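Local coordinates for nucleosome assembly protein 1, putative (Plasmodium falciparum, PDB 3FS3) that probably binds histones and assists nucleosome assembly as a chaperone of the NAP family, at residues A[80-84]-A[145-149]; A[90-94]-A[281-285]. All coordinates share one frame; numbering follows the deposited sequence.

Interaction 1. Residues A[80-84]-A[145-149]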
loop_
_atom_site.group_PDB
_atom_site.type_symbol
_atom_site.label_atom_id
_atom_site.label_comp_id
_atom_site.label_asym_id
_atom_site.label_seq_id
_atom_site.Cartn_x
_atom_site.Cartn_y
_atom_site.Cartn_z
ATOM N N ARG A 80 -15.400 0.867 1.709
ATOM C CA ARG A 80 -14.771 0.073 2.764
ATOM C C ARG A 80 -15.679 -0.093 3.994
ATOM O O ARG A 80 -15.656 -1.131 4.650
ATOM C CB ARG A 80 -13.423 0.689 3.172
ATOM C CG ARG A 80 -12.355 0.717 2.057
ATOM C CD ARG A 80 -10.986 1.072 2.634
ATOM N NE ARG A 80 -9.929 1.252 1.634
ATOM C CZ ARG A 80 -9.429 0.280 0.875
ATOM N NH1 ARG A 80 -9.888 -0.961 0.988
ATOM N NH2 ARG A 80 -8.454 0.551 0.012
ATOM N N GLN A 81 -16.486 0.917 4.300
ATOM C CA GLN A 81 -17.393 0.830 5.441
ATOM C C GLN A 81 -18.462 -0.212 5.155
ATOM O O GLN A 81 -18.703 -1.106 5.963
ATOM C CB GLN A 81 -18.066 2.177 5.716
ATOM C CG GLN A 81 -17.112 3.280 6.143
ATOM C CD GLN A 81 -16.245 2.873 7.315
ATOM O OE1 GLN A 81 -15.436 1.949 7.210
ATOM N NE2 GLN A 81 -16.410 3.559 8.445
ATOM N N LYS A 82 -19.098 -0.091 3.996
ATOM C CA LYS A 82 -20.140 -1.019 3.589
ATOM C C LYS A 82 -19.707 -2.475 3.765
ATOM O O LYS A 82 -20.384 -3.256 4.435
ATOM C CB LYS A 82 -20.514 -0.768 2.128
ATOM C CG LYS A 82 -21.386 -1.844 1.516
ATOM C CD LYS A 82 -21.533 -1.627 0.021
ATOM C CE LYS A 82 -22.124 -2.846 -0.668
ATOM N NZ LYS A 82 -22.226 -2.631 -2.141
ATOM N N TYR A 83 -18.581 -2.844 3.168
ATOM C CA TYR A 83 -18.122 -4.219 3.282
ATOM C C TYR A 83 -17.669 -4.565 4.690
ATOM O O TYR A 83 -17.787 -5.714 5.115
ATOM C CB TYR A 83 -17.040 -4.501 2.235
ATOM C CG TYR A 83 -17.660 -4.706 0.869
ATOM C CD1 TYR A 83 -18.068 -5.972 0.452
ATOM C CD2 TYR A 83 -17.955 -3.614 0.047
ATOM C CE1 TYR A 83 -18.763 -6.148 -0.741
ATOM C CE2 TYR A 83 -18.649 -3.778 -1.147
ATOM C CZ TYR A 83 -19.054 -5.047 -1.534
ATOM O OH TYR A 83 -19.767 -5.213 -2.700
ATOM N N HIS A 84 -17.164 -3.581 5.424
ATOM C CA HIS A 84 -16.772 -3.852 6.796
ATOM C C HIS A 84 -18.009 -4.383 7.523
ATOM O O HIS A 84 -17.919 -5.336 8.291
ATOM C CB HIS A 84 -16.290 -2.592 7.506
ATOM C CG HIS A 84 -15.988 -2.811 8.955
ATOM N ND1 HIS A 84 -14.981 -3.651 9.385
ATOM C CD2 HIS A 84 -16.585 -2.337 10.074
ATOM C CE1 HIS A 84 -14.971 -3.682 10.706
ATOM N NE2 HIS A 84 -15.934 -2.894 11.148
ATOM N N CYS A 145 -11.370 -6.803 14.747
ATOM C CA CYS A 145 -10.861 -5.484 14.396
ATOM C C CYS A 145 -12.046 -4.523 14.335
ATOM O O CYS A 145 -13.081 -4.834 13.744
ATOM C CB CYS A 145 -10.155 -5.516 13.045
ATOM S SG CYS A 145 -9.558 -3.887 12.495
ATOM N N ASP A 146 -11.887 -3.362 14.957
ATOM C CA ASP A 146 -12.930 -2.344 14.985
ATOM C C ASP A 146 -12.344 -0.972 14.694
ATOM O O ASP A 146 -11.157 -0.731 14.928
ATOM C CB ASP A 146 -13.590 -2.292 16.366
ATOM C CG ASP A 146 -14.558 -3.420 16.597
ATOM O OD1 ASP A 146 -14.668 -3.875 17.758
ATOM O OD2 ASP A 146 -15.224 -3.841 15.626
ATOM N N TYR A 147 -13.188 -0.084 14.172
ATOM C CA TYR A 147 -12.790 1.292 13.894
ATOM C C TYR A 147 -12.965 1.979 15.234
ATOM O O TYR A 147 -13.781 1.544 16.046
ATOM C CB TYR A 147 -13.750 1.971 12.904
ATOM C CG TYR A 147 -13.601 1.567 11.462
ATOM C CD1 TYR A 147 -12.444 1.876 10.750
ATOM C CD2 TYR A 147 -14.621 0.881 10.802
ATOM C CE1 TYR A 147 -12.301 1.513 9.416
ATOM C CE2 TYR A 147 -14.490 0.510 9.463
ATOM C CZ TYR A 147 -13.325 0.830 8.777
ATOM O OH TYR A 147 -13.178 0.465 7.457
ATOM N N ILE A 148 -12.207 3.038 15.472
ATOM C CA ILE A 148 -12.361 3.783 16.710
ATOM C C ILE A 148 -13.682 4.540 16.554
ATOM O O ILE A 148 -13.869 5.271 15.576
ATOM C CB ILE A 148 -11.213 4.792 16.906
ATOM C CG1 ILE A 148 -9.872 4.047 16.949
ATOM C CG2 ILE A 148 -11.443 5.591 18.184
ATOM C CD1 ILE A 148 -8.662 4.946 17.100
ATOM N N LYS A 149 -14.604 4.342 17.494
ATOM C CA LYS A 149 -15.908 5.003 17.443
ATOM C C LYS A 149 -15.763 6.521 17.462
ATOM O O LYS A 149 -14.970 7.066 18.231
ATOM C CB LYS A 149 -16.773 4.547 18.614
#
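Packing of the Y147 ring against the H84 imidazole and the Q81 amide makes this a surface contact between the long dimerization helix of the NAP fold (49-99) and the edge strand 140-147 of its antiparallel sheet. The short axes of 80-84 and 145-147 come no nearer than 11.4 Å, at 137° between their directions, so the gap is bridged mainly by side chains. Y147 supplies the largest share of the buried area; its ring reaches back toward the helix and turns its edge to the face of H84 in a T-shaped stack: the centroids lie 4.8 Å apart with the planes at 66°. CE2 of Y147 does the touching, 3.6 Å from CD2 of H84 and displaced toward the rim of the imidazole. H84 reaches this place because its CG is anti to the backbone N (chi1 175°). One turn earlier, the Q81 amide plane is steeply inclined to the Y147 ring, with NE2 over one face, toward the rim. Their polar ends also approach, but the position of the amide oxygen is doubtful. Facing away from the sheet, Y83 stacks edge-to-face on F72 of the second subunit. The backbone O of C145 lies at the edge of the H84 imidazole, near its plane, 3.8 Å from H84 CE1.

Interaction 2. Residues A[90-94]-A[281-285]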
loop_
_atom_site.group_PDB
_atom_site.type_symbol
_atom_site.label_atom_id
_atom_site.label_comp_id
_atom_site.label_asym_id
_atom_site.label_seq_id
_atom_site.Cartn_x
_atom_site.Cartn_y
_atom_site.Cartn_z
ATOM N N ILE A 90 -20.385 -12.332 9.324
ATOM C CA ILE A 90 -19.636 -13.525 8.967
ATOM C C ILE A 90 -18.618 -13.841 10.056
ATOM O O ILE A 90 -18.367 -15.007 10.353
ATOM C CB ILE A 90 -18.946 -13.348 7.602
ATOM C CG1 ILE A 90 -20.013 -13.029 6.544
ATOM C CG2 ILE A 90 -18.215 -14.626 7.211
ATOM C CD1 ILE A 90 -19.468 -12.808 5.142
ATOM N N TYR A 91 -18.050 -12.804 10.669
ATOM C CA TYR A 91 -17.079 -13.016 11.738
ATOM C C TYR A 91 -17.784 -13.525 12.993
ATOM O O TYR A 91 -17.281 -14.421 13.676
ATOM C CB TYR A 91 -16.317 -11.720 12.066
ATOM C CG TYR A 91 -15.454 -11.195 10.936
ATOM C CD1 TYR A 91 -14.783 -12.073 10.081
ATOM C CD2 TYR A 91 -15.283 -9.823 10.738
ATOM C CE1 TYR A 91 -13.964 -11.601 9.060
ATOM C CE2 TYR A 91 -14.465 -9.339 9.715
ATOM C CZ TYR A 91 -13.810 -10.235 8.880
ATOM O OH TYR A 91 -13.013 -9.775 7.854
ATOM N N ASP A 92 -18.951 -12.958 13.295
ATOM C CA ASP A 92 -19.701 -13.368 14.476
ATOM C C ASP A 92 -20.179 -14.808 14.379
ATOM O O ASP A 92 -20.297 -15.492 15.399
ATOM C CB ASP A 92 -20.910 -12.456 14.706
ATOM C CG ASP A 92 -20.518 -11.010 14.895
ATOM O OD1 ASP A 92 -19.481 -10.756 15.548
ATOM O OD2 ASP A 92 -21.252 -10.127 14.401
ATOM N N LYS A 93 -20.470 -15.267 13.164
ATOM C CA LYS A 93 -20.926 -16.639 12.991
ATOM C C LYS A 93 -19.778 -17.587 13.300
ATOM O O LYS A 93 -19.957 -18.618 13.941
ATOM C CB LYS A 93 -21.450 -16.871 11.565
ATOM C CG LYS A 93 -22.867 -16.344 11.361
ATOM C CD LYS A 93 -23.461 -16.716 9.996
ATOM C CE LYS A 93 -22.774 -15.989 8.843
ATOM N NZ LYS A 93 -23.441 -16.243 7.519
ATOM N N ARG A 94 -18.589 -17.223 12.850
ATOM C CA ARG A 94 -17.413 -18.040 13.099
ATOM C C ARG A 94 -17.166 -18.123 14.608
ATOM O O ARG A 94 -16.954 -19.204 15.147
ATOM C CB ARG A 94 -16.215 -17.422 12.390
ATOM C CG ARG A 94 -14.876 -17.828 12.950
ATOM C CD ARG A 94 -13.951 -16.638 12.904
ATOM N NE ARG A 94 -13.348 -16.476 11.601
ATOM C CZ ARG A 94 -12.753 -15.367 11.182
ATOM N NH1 ARG A 94 -12.688 -14.300 11.968
ATOM N NH2 ARG A 94 -12.204 -15.336 9.973
ATOM N N ILE A 281 -5.078 -12.585 9.074
ATOM C CA ILE A 281 -5.615 -13.553 10.024
ATOM C C ILE A 281 -7.132 -13.463 10.169
ATOM O O ILE A 281 -7.839 -14.456 10.031
ATOM C CB ILE A 281 -4.975 -13.365 11.421
ATOM C CG1 ILE A 281 -3.448 -13.431 11.306
ATOM C CG2 ILE A 281 -5.480 -14.433 12.386
ATOM C CD1 ILE A 281 -2.910 -14.788 10.896
ATOM N N ILE A 282 -7.631 -12.268 10.445
ATOM C CA ILE A 282 -9.062 -12.062 10.628
ATOM C C ILE A 282 -9.914 -12.351 9.376
ATOM O O ILE A 282 -10.931 -13.035 9.457
ATOM C CB ILE A 282 -9.317 -10.625 11.152
ATOM C CG1 ILE A 282 -8.742 -10.497 12.569
ATOM C CG2 ILE A 282 -10.786 -10.292 11.124
ATOM C CD1 ILE A 282 -8.853 -9.118 13.173
ATOM N N PRO A 283 -9.504 -11.854 8.201
ATOM C CA PRO A 283 -10.325 -12.131 7.009
ATOM C C PRO A 283 -10.289 -13.581 6.494
ATOM O O PRO A 283 -11.268 -14.061 5.901
ATOM C CB PRO A 283 -9.765 -11.156 5.968
ATOM C CG PRO A 283 -9.157 -10.038 6.801
ATOM C CD PRO A 283 -8.498 -10.812 7.920
ATOM N N TYR A 284 -9.173 -14.275 6.740
ATOM C CA TYR A 284 -8.969 -15.641 6.253
ATOM C C TYR A 284 -8.556 -16.653 7.325
ATOM O O TYR A 284 -7.868 -17.625 7.024
ATOM C CB TYR A 284 -7.875 -15.624 5.179
ATOM C CG TYR A 284 -7.928 -14.434 4.239
ATOM C CD1 TYR A 284 -9.074 -14.155 3.499
ATOM C CD2 TYR A 284 -6.828 -13.594 4.087
ATOM C CE1 TYR A 284 -9.129 -13.072 2.630
ATOM C CE2 TYR A 284 -6.867 -12.507 3.220
ATOM C CZ TYR A 284 -8.021 -12.252 2.493
ATOM O OH TYR A 284 -8.064 -11.187 1.627
ATOM N N ALA A 285 -8.985 -16.439 8.563
ATOM C CA ALA A 285 -8.610 -17.309 9.676
ATOM C C ALA A 285 -8.567 -18.807 9.432
ATOM O O ALA A 285 -7.506 -19.431 9.565
ATOM C CB ALA A 285 -9.497 -17.034 10.871
#
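With CG anti to the backbone N (chi1 158°) and further bends at chi2 and chi3, R94 extends toward helix 260-289 and brings its guanidinium to the backbone of I282. Y91 instead has CG anti to its carbonyl carbon, which lays the phenol ring beside the same residue. The main bond runs from R94 NH2 to I282 O, 2.7 Å long and nearly straight at 168°; the oxygen lies in the guanidinium plane, while the donor is tilted from the carbonyl plane. R94 NH1 adds a weak second bond to I282 O at 3.3 Å. The helix is kinked at P283, whose N has no hydrogen to give to the preceding turn. In the NAP fold this contact ties the dimerization helix 49-99 to the C-terminal helix packed against strand 140-147, and Y65 of the second subunit packs on both Y91 and P283. Over one face of the guanidinium sits CB of A285, 3.3 Å from R94 NH2, and W115 of helix 114-120 also packs on R94 and A285. The Y91 ring receives a CH-pi contact from CG2 of I282, 4.0 Å from its centroid and 22° off the normal, while Y91 OH lies 3.7 Å from P283 CA.

In the fold
Interactions 1 and 2 both start from helix 49-99, at sites two to three turns apart, and their centres are about 14 Å from each other. From there they diverge: interaction 1 reaches the edge strand at the surface, interaction 2 the buried, kinked part of helix 260-289. The two meet again where CD1 of I282 packs 3.8 Å from the backbone N of C145, joining the far partners directly. Strand, C-terminal helix and long helix are thus linked pairwise. Along the chain the segments alternate, so the two connections cross in sequence. Both also touch the second subunit, consistent with a dimeric NAP assembly in which the long helix serves both the interface and the sheet-bearing domain, which probably binds histones.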